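PDB 5TGF: uncharacterized protein from Bacteroides dorei DSM 17855, which is probably a beta-lactamase-related serine hydrolase, inferred to cleave amide or ester bonds, and can bind calcium. Local coordinates for residues A177-T182 with G221-R226; K215-N220 with Q235-D240; A308-Q311 with N315-D318. One frame throughout, in Å; residues are numbered along the deposited sequence. Where two conformers were deposited one is given.

Interaction 1: A177-T182 with G221-R226; sequences APLGMT and GRSGNR
R226 lays one face of its guanidinium over P178. The proline CB sits 3.6 Å above the plane of the R226 group, displaced toward the rim rather than centred. P178 CB is 3.8 Å from R226 NH1, and P178 CG touches the NH2 side more loosely. The two side chains cross at roughly a right angle, so the arginine meets the proline ring with its flat end group and not along its chain. Its bend at chi3 (56°), between the otherwise extended chi2 and chi4, turns that flat group across the pyrrolidine.

The second meeting is smaller. L179 CD2 reaches S223, 3.6 Å from S223 CB, with S223 OG at much the same distance. In the leucine, chi1 (-67°) sets CG anti to the carbonyl carbon; CD1 continues the extended chain, and the other branch, CD2, meets the serine. I228 packs against P178, L179 and S223 alike, and M216 of helix 207-218 lies against L179, so the leucine is enclosed while R226 stays at the surface.

A helix end meets a hairpin turn here. Segment 177-182 holds the end of helix 167-179, where G180, with positive phi, completes a Schellman motif and G180 N bonds back to A177 O at 3.1 Å. Segment 221-226 takes in the first strand and the turn of the small hairpin made by strands 222-223 and 226-227, a type II' turn with G224 at its second position; S223 and R226 bond through their backbones in both directions.

Chemically, the contact is dispersion and shape: a methylene against a delocalised cation and a methyl against a serine. With no directional bond between the segments, P178 constrains the guanidinium by shape alone.

Interaction 2: K215-N220 with Q235-D240; sequences KMIYHN and QTMQAD
I217 O takes two hydrogen bonds, one from a water at 2.6 Å and one from N220 N at 3.0 Å. The same water accepts from Q238 NE2 at 2.9 Å, and so links the end of one helix to a side chain of the other. Q238 NE2 also lies 3.7 Å from I217 CG2; the isoleucine and the glutamine run antiparallel alongside one another. The glutamine gets there because its chain is extended beyond CG (chi2 179°), and its other amide atom, OE1, accepts from K298 NZ, which leaves both ends of the amide engaged and probably fixes its rotation.

The N220 N bond belongs to a Schellman motif that ends helix 207-218: N220 has positive phi, and G221 N returns to M216 O. The two-stranded hairpin 222-227 then connects this helix to helix 231-238 within the beta-lactamase-like fold. Both helices lean on helix 60-74, where W62 touches I217 and the selenomethionine M237. Beside it, I217 CD1 packs loosely against M237 CE at 4.3 Å, while A65 and A66 of helix 60-74 also touch M237.

At the outer edge N220 and Q235 cross at about a right angle. N220 OD1 and Q235 OE1, both acceptors, lie near each other without a hydrogen bond; as N220 has a second conformer, the closeness is doubtful.

Interaction 3: A308-Q311 with N315-D318; sequences AHVQ and NKKD
K316 reaches across a short loop to V310 and Q311. The segment begins at N315, whose CA is 9.6 Å from V310 CA. N315 turns its own side chain away from 308-311, and its OD1 bonds S321 OG instead. K316 comes next and carries the contact. Its chain is extended through chi3, then bends at chi4 (-62°), which swings NZ onto the carbonyl of Q311: K316 NZ to Q311 O is 2.8 Å, lying in the carbonyl plane with a C=O...N angle of 150°. K316 CE meanwhile packs against V310 CG2 at 3.9 Å, the two side chains meeting tip to tip, and Y25 also touches the lysine. Further on, D318 OD1 accepts from F320 N.

The segment 308-311 leads out of strand 302-307, and H309 ND1 bonds V310 O, steadying the peptide just before Q311. The bond from K316 NZ to Q311 O closes the loop with a side chain on a backbone carbonyl. E313 O accepts from the same ammonium, so two main-chain oxygens share it, and their partial charges probably offset part of its positive charge.

From the N terminus, the first contact begins at the end of helix 167-179. Interaction 1 closes the 38-residue excursion, which includes helix 207-218, between that helix end and the hairpin at 222-227. Interaction 2 begins inside this excursion, at the end of helix 207-218, and closes past it on helix 231-238, so the two cross along the chain. They also touch where helix 207-218 runs into the hairpin. Together they join three helices and the hairpin. Interaction 3 follows in series, closing a short loop after strand 302-307 of the six-stranded sheet; its centre is about 30 Å from that of interaction 2, across the chain's centre.

Interaction 1: A177-T182 with G221-R226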
# COMPACT_ATOMS: atom_id res chain seq x y z
N ALA A 177 5.85 -9.44 13.92
CA ALA A 177 6.70 -9.94 15.00
C ALA A 177 8.22 -9.82 14.71
O ALA A 177 8.93 -9.25 15.51
CB ALA A 177 6.31 -11.35 15.37
N PRO A 178 8.70 -10.27 13.54
CA PRO A 178 10.14 -10.14 13.27
C PRO A 178 10.66 -8.71 13.19
O PRO A 178 11.81 -8.46 13.54
CB PRO A 178 10.31 -10.81 11.91
CG PRO A 178 9.11 -11.65 11.71
CD PRO A 178 8.01 -11.03 12.49
N LEU A 179 9.78 -7.77 12.84
CA LEU A 179 10.13 -6.34 12.82
C LEU A 179 9.84 -5.58 14.12
O LEU A 179 10.16 -4.41 14.24
CB LEU A 179 9.44 -5.64 11.65
CG LEU A 179 9.93 -6.09 10.27
CD1 LEU A 179 9.16 -5.40 9.16
CD2 LEU A 179 11.43 -5.90 10.09
N GLY A 180 9.18 -6.22 15.08
CA GLY A 180 8.79 -5.56 16.30
C GLY A 180 7.67 -4.54 16.14
O GLY A 180 7.59 -3.57 16.90
N MSE A 181 6.80 -4.76 15.15
CA MSE A 181 5.59 -3.96 15.00
C MSE A 181 4.58 -4.51 16.02
O MSE A 181 4.13 -5.63 15.88
CB MSE A 181 5.04 -4.07 13.58
CG MSE A 181 5.96 -3.42 12.53
SE MSE A 181 5.35 -4.03 10.75
CE MSE A 181 3.78 -2.88 10.52
N THR A 182 4.23 -3.74 17.03
CA THR A 182 3.39 -4.31 18.11
C THR A 182 1.98 -3.81 18.20
O THR A 182 1.21 -4.30 19.05
CB THR A 182 4.04 -4.12 19.49
OG1 THR A 182 4.32 -2.75 19.68
CG2 THR A 182 5.34 -4.96 19.56
N GLY A 221 14.78 -5.78 2.09
CA GLY A 221 14.21 -6.93 2.80
C GLY A 221 14.99 -7.42 4.00
O GLY A 221 14.53 -8.36 4.66
N ARG A 222 16.12 -6.79 4.33
CA ARG A 222 16.89 -7.21 5.50
C ARG A 222 16.47 -6.41 6.70
O ARG A 222 16.18 -5.21 6.59
CB ARG A 222 18.40 -7.00 5.28
CG ARG A 222 19.04 -7.92 4.26
CD ARG A 222 20.55 -8.06 4.49
NE ARG A 222 20.88 -8.91 5.65
CZ ARG A 222 21.01 -10.24 5.63
NH1 ARG A 222 21.29 -10.90 6.75
NH2 ARG A 222 20.89 -10.94 4.49
N SER A 223 16.46 -7.05 7.87
CA SER A 223 16.40 -6.33 9.13
C SER A 223 17.41 -6.93 10.11
O SER A 223 17.23 -8.04 10.58
CB SER A 223 15.00 -6.42 9.74
OG SER A 223 14.95 -5.72 10.97
N GLY A 224 18.46 -6.17 10.40
CA GLY A 224 19.58 -6.68 11.20
C GLY A 224 20.23 -7.86 10.51
O GLY A 224 20.61 -7.77 9.35
N ASN A 225 20.26 -9.00 11.18
CA ASN A 225 20.83 -10.20 10.59
C ASN A 225 19.77 -11.10 9.94
O ASN A 225 20.11 -12.19 9.48
CB ASN A 225 21.64 -10.98 11.65
CG ASN A 225 20.82 -11.33 12.88
OD1 ASN A 225 19.62 -11.57 12.80
ND2 ASN A 225 21.48 -11.37 14.03
N ARG A 226 18.50 -10.66 9.91
CA ARG A 226 17.43 -11.49 9.36
C ARG A 226 17.05 -11.06 7.94
O ARG A 226 17.02 -9.87 7.63
CB ARG A 226 16.18 -11.42 10.27
CG ARG A 226 16.44 -11.73 11.74
CD ARG A 226 15.15 -11.85 12.55
NE ARG A 226 14.22 -12.84 12.01
CZ ARG A 226 13.13 -13.29 12.63
NH1 ARG A 226 12.80 -12.85 13.85
NH2 ARG A 226 12.35 -14.19 12.05

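Interaction 2: K215-N220 with Q235-D240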
# COMPACT_ATOMS: atom_id res chain seq x y z
N LYS A 215 11.76 0.75 6.80
CA LYS A 215 13.19 0.49 6.98
C LYS A 215 13.58 -0.86 6.37
O LYS A 215 14.56 -0.96 5.63
CB LYS A 215 13.56 0.53 8.46
CG LYS A 215 15.06 0.39 8.75
CD LYS A 215 15.39 0.28 10.23
CE LYS A 215 16.91 0.15 10.42
NZ LYS A 215 17.29 -0.00 11.85
N MSE A 216 12.80 -1.89 6.68
CA MSE A 216 12.98 -3.20 6.07
C MSE A 216 12.96 -3.14 4.57
O MSE A 216 13.81 -3.74 3.91
CB MSE A 216 11.94 -4.18 6.63
CG MSE A 216 12.17 -5.62 6.12
SE MSE A 216 11.13 -5.99 4.49
CE MSE A 216 9.30 -5.83 5.21
N ILE A 217 11.95 -2.48 3.99
CA ILE A 217 11.85 -2.39 2.55
C ILE A 217 13.05 -1.63 1.97
O ILE A 217 13.58 -2.00 0.91
CB ILE A 217 10.51 -1.70 2.12
CG1 ILE A 217 9.33 -2.59 2.50
CG2 ILE A 217 10.45 -1.44 0.64
CD1 ILE A 217 9.21 -3.89 1.73
N TYR A 218 13.41 -0.54 2.62
CA TYR A 218 14.52 0.32 2.19
C TYR A 218 15.84 -0.46 2.15
O TYR A 218 16.70 -0.17 1.31
CB TYR A 218 14.67 1.53 3.12
CG TYR A 218 15.77 2.48 2.65
CD1 TYR A 218 15.52 3.39 1.63
CD2 TYR A 218 17.05 2.45 3.22
CE1 TYR A 218 16.52 4.23 1.14
CE2 TYR A 218 18.04 3.32 2.77
CZ TYR A 218 17.76 4.19 1.71
OH TYR A 218 18.68 5.08 1.23
N HIS A 219 16.01 -1.41 3.05
CA HIS A 219 17.17 -2.28 3.04
C HIS A 219 16.96 -3.59 2.26
O HIS A 219 17.58 -4.63 2.55
CB HIS A 219 17.61 -2.53 4.47
CG HIS A 219 18.14 -1.31 5.15
ND1 HIS A 219 19.34 -0.73 4.80
CD2 HIS A 219 17.62 -0.53 6.12
CE1 HIS A 219 19.54 0.34 5.54
NE2 HIS A 219 18.51 0.49 6.35
N ASN A 220 16.11 -3.53 1.22
CA ASN A 220 15.95 -4.64 0.29
C ASN A 220 15.57 -5.93 1.03
O ASN A 220 15.99 -7.02 0.65
CB ASN A 220 17.24 -4.83 -0.52
CG ASN A 220 16.97 -5.31 -1.94
OD1 ASN A 220 15.95 -5.00 -2.54
ND2 ASN A 220 17.92 -6.05 -2.49
N GLN A 235 12.53 -6.42 -5.15
CA GLN A 235 12.69 -5.88 -6.50
C GLN A 235 11.45 -6.11 -7.38
O GLN A 235 10.99 -5.19 -8.07
CB GLN A 235 13.95 -6.43 -7.18
CG GLN A 235 15.23 -5.87 -6.59
CD GLN A 235 15.27 -4.34 -6.63
OE1 GLN A 235 15.19 -3.68 -5.58
NE2 GLN A 235 15.35 -3.77 -7.83
N THR A 236 10.89 -7.30 -7.29
CA THR A 236 9.67 -7.64 -8.05
C THR A 236 8.48 -6.79 -7.58
O THR A 236 7.70 -6.33 -8.41
CB THR A 236 9.35 -9.14 -7.93
OG1 THR A 236 10.39 -9.89 -8.59
CG2 THR A 236 8.00 -9.48 -8.59
N MSE A 237 8.38 -6.53 -6.27
CA MSE A 237 7.31 -5.68 -5.75
C MSE A 237 7.39 -4.27 -6.32
O MSE A 237 6.37 -3.56 -6.39
CB MSE A 237 7.37 -5.64 -4.21
CG MSE A 237 6.94 -6.93 -3.49
SE MSE A 237 7.48 -6.79 -1.59
CE MSE A 237 6.20 -5.36 -1.04
N GLN A 238 8.60 -3.82 -6.59
CA GLN A 238 8.88 -2.46 -7.10
C GLN A 238 8.96 -2.34 -8.62
O GLN A 238 9.11 -1.23 -9.14
CB GLN A 238 10.17 -1.94 -6.44
CG GLN A 238 10.05 -1.83 -4.94
CD GLN A 238 11.31 -1.34 -4.25
OE1 GLN A 238 12.29 -0.94 -4.90
NE2 GLN A 238 11.26 -1.25 -2.92
N ALA A 239 8.87 -3.47 -9.33
CA ALA A 239 8.97 -3.48 -10.79
C ALA A 239 7.65 -3.06 -11.43
O ALA A 239 6.61 -3.10 -10.80
CB ALA A 239 9.34 -4.88 -11.31
N ASP A 240 7.71 -2.78 -12.71
CA ASP A 240 6.53 -2.53 -13.52
C ASP A 240 5.65 -3.77 -13.55
O ASP A 240 6.01 -4.76 -14.16
CB ASP A 240 6.98 -2.20 -14.96
CG ASP A 240 5.82 -1.92 -15.90
OD1 ASP A 240 4.65 -1.82 -15.47
OD2 ASP A 240 6.08 -1.71 -17.08
O HOH W 1 13.59 -0.61 -1.32

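Interaction 3: A308-Q311 with N315-D318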
# COMPACT_ATOMS: atom_id res chain seq x y z
N ALA A 308 -2.16 10.06 9.73
CA ALA A 308 -3.26 10.91 10.08
C ALA A 308 -4.53 10.35 9.42
O ALA A 308 -4.44 9.47 8.56
CB ALA A 308 -3.01 12.34 9.61
N HIS A 309 -5.67 10.86 9.84
CA HIS A 309 -6.97 10.46 9.27
C HIS A 309 -7.83 11.71 9.11
O HIS A 309 -8.21 12.35 10.08
CB HIS A 309 -7.68 9.40 10.12
CG HIS A 309 -8.85 8.75 9.43
ND1 HIS A 309 -9.94 9.46 8.98
CD2 HIS A 309 -9.05 7.47 9.03
CE1 HIS A 309 -10.78 8.64 8.35
NE2 HIS A 309 -10.25 7.44 8.35
N VAL A 310 -8.12 12.06 7.87
CA VAL A 310 -8.90 13.29 7.56
C VAL A 310 -10.24 13.27 8.29
O VAL A 310 -10.83 12.20 8.56
CB VAL A 310 -9.07 13.44 6.00
CG1 VAL A 310 -10.12 12.44 5.50
CG2 VAL A 310 -9.43 14.86 5.58
N GLN A 311 -10.68 14.45 8.68
CA GLN A 311 -12.07 14.61 9.14
C GLN A 311 -12.87 15.27 8.04
O GLN A 311 -12.39 16.20 7.40
CB GLN A 311 -12.23 15.32 10.49
CG GLN A 311 -11.56 16.67 10.71
CD GLN A 311 -11.22 16.94 12.22
OE1 GLN A 311 -11.73 16.26 13.14
NE2 GLN A 311 -10.35 17.94 12.46
N ASN A 315 -11.70 15.41 -0.13
CA ASN A 315 -11.47 16.46 -1.15
C ASN A 315 -12.35 17.67 -0.82
O ASN A 315 -13.58 17.55 -0.82
CB ASN A 315 -11.82 15.94 -2.55
CG ASN A 315 -10.99 14.73 -2.94
OD1 ASN A 315 -9.79 14.83 -3.17
ND2 ASN A 315 -11.63 13.56 -3.00
N LYS A 316 -11.71 18.76 -0.44
CA LYS A 316 -12.40 19.88 0.21
C LYS A 316 -12.45 21.08 -0.73
O LYS A 316 -11.66 21.16 -1.68
CB LYS A 316 -11.68 20.24 1.50
CG LYS A 316 -11.58 19.06 2.46
CD LYS A 316 -11.05 19.53 3.80
CE LYS A 316 -11.00 18.38 4.79
NZ LYS A 316 -12.32 17.77 5.10
N LYS A 317 -13.32 22.05 -0.43
CA LYS A 317 -13.67 23.10 -1.38
C LYS A 317 -12.51 24.04 -1.66
O LYS A 317 -12.40 24.58 -2.75
CB LYS A 317 -14.91 23.86 -0.91
N ASP A 318 -11.56 24.17 -0.74
CA ASP A 318 -10.37 24.96 -1.01
C ASP A 318 -9.32 24.26 -1.89
O ASP A 318 -8.19 24.75 -2.07
CB ASP A 318 -9.74 25.42 0.32
CG ASP A 318 -9.43 24.25 1.26
OD1 ASP A 318 -9.47 23.07 0.81
OD2 ASP A 318 -9.17 24.51 2.46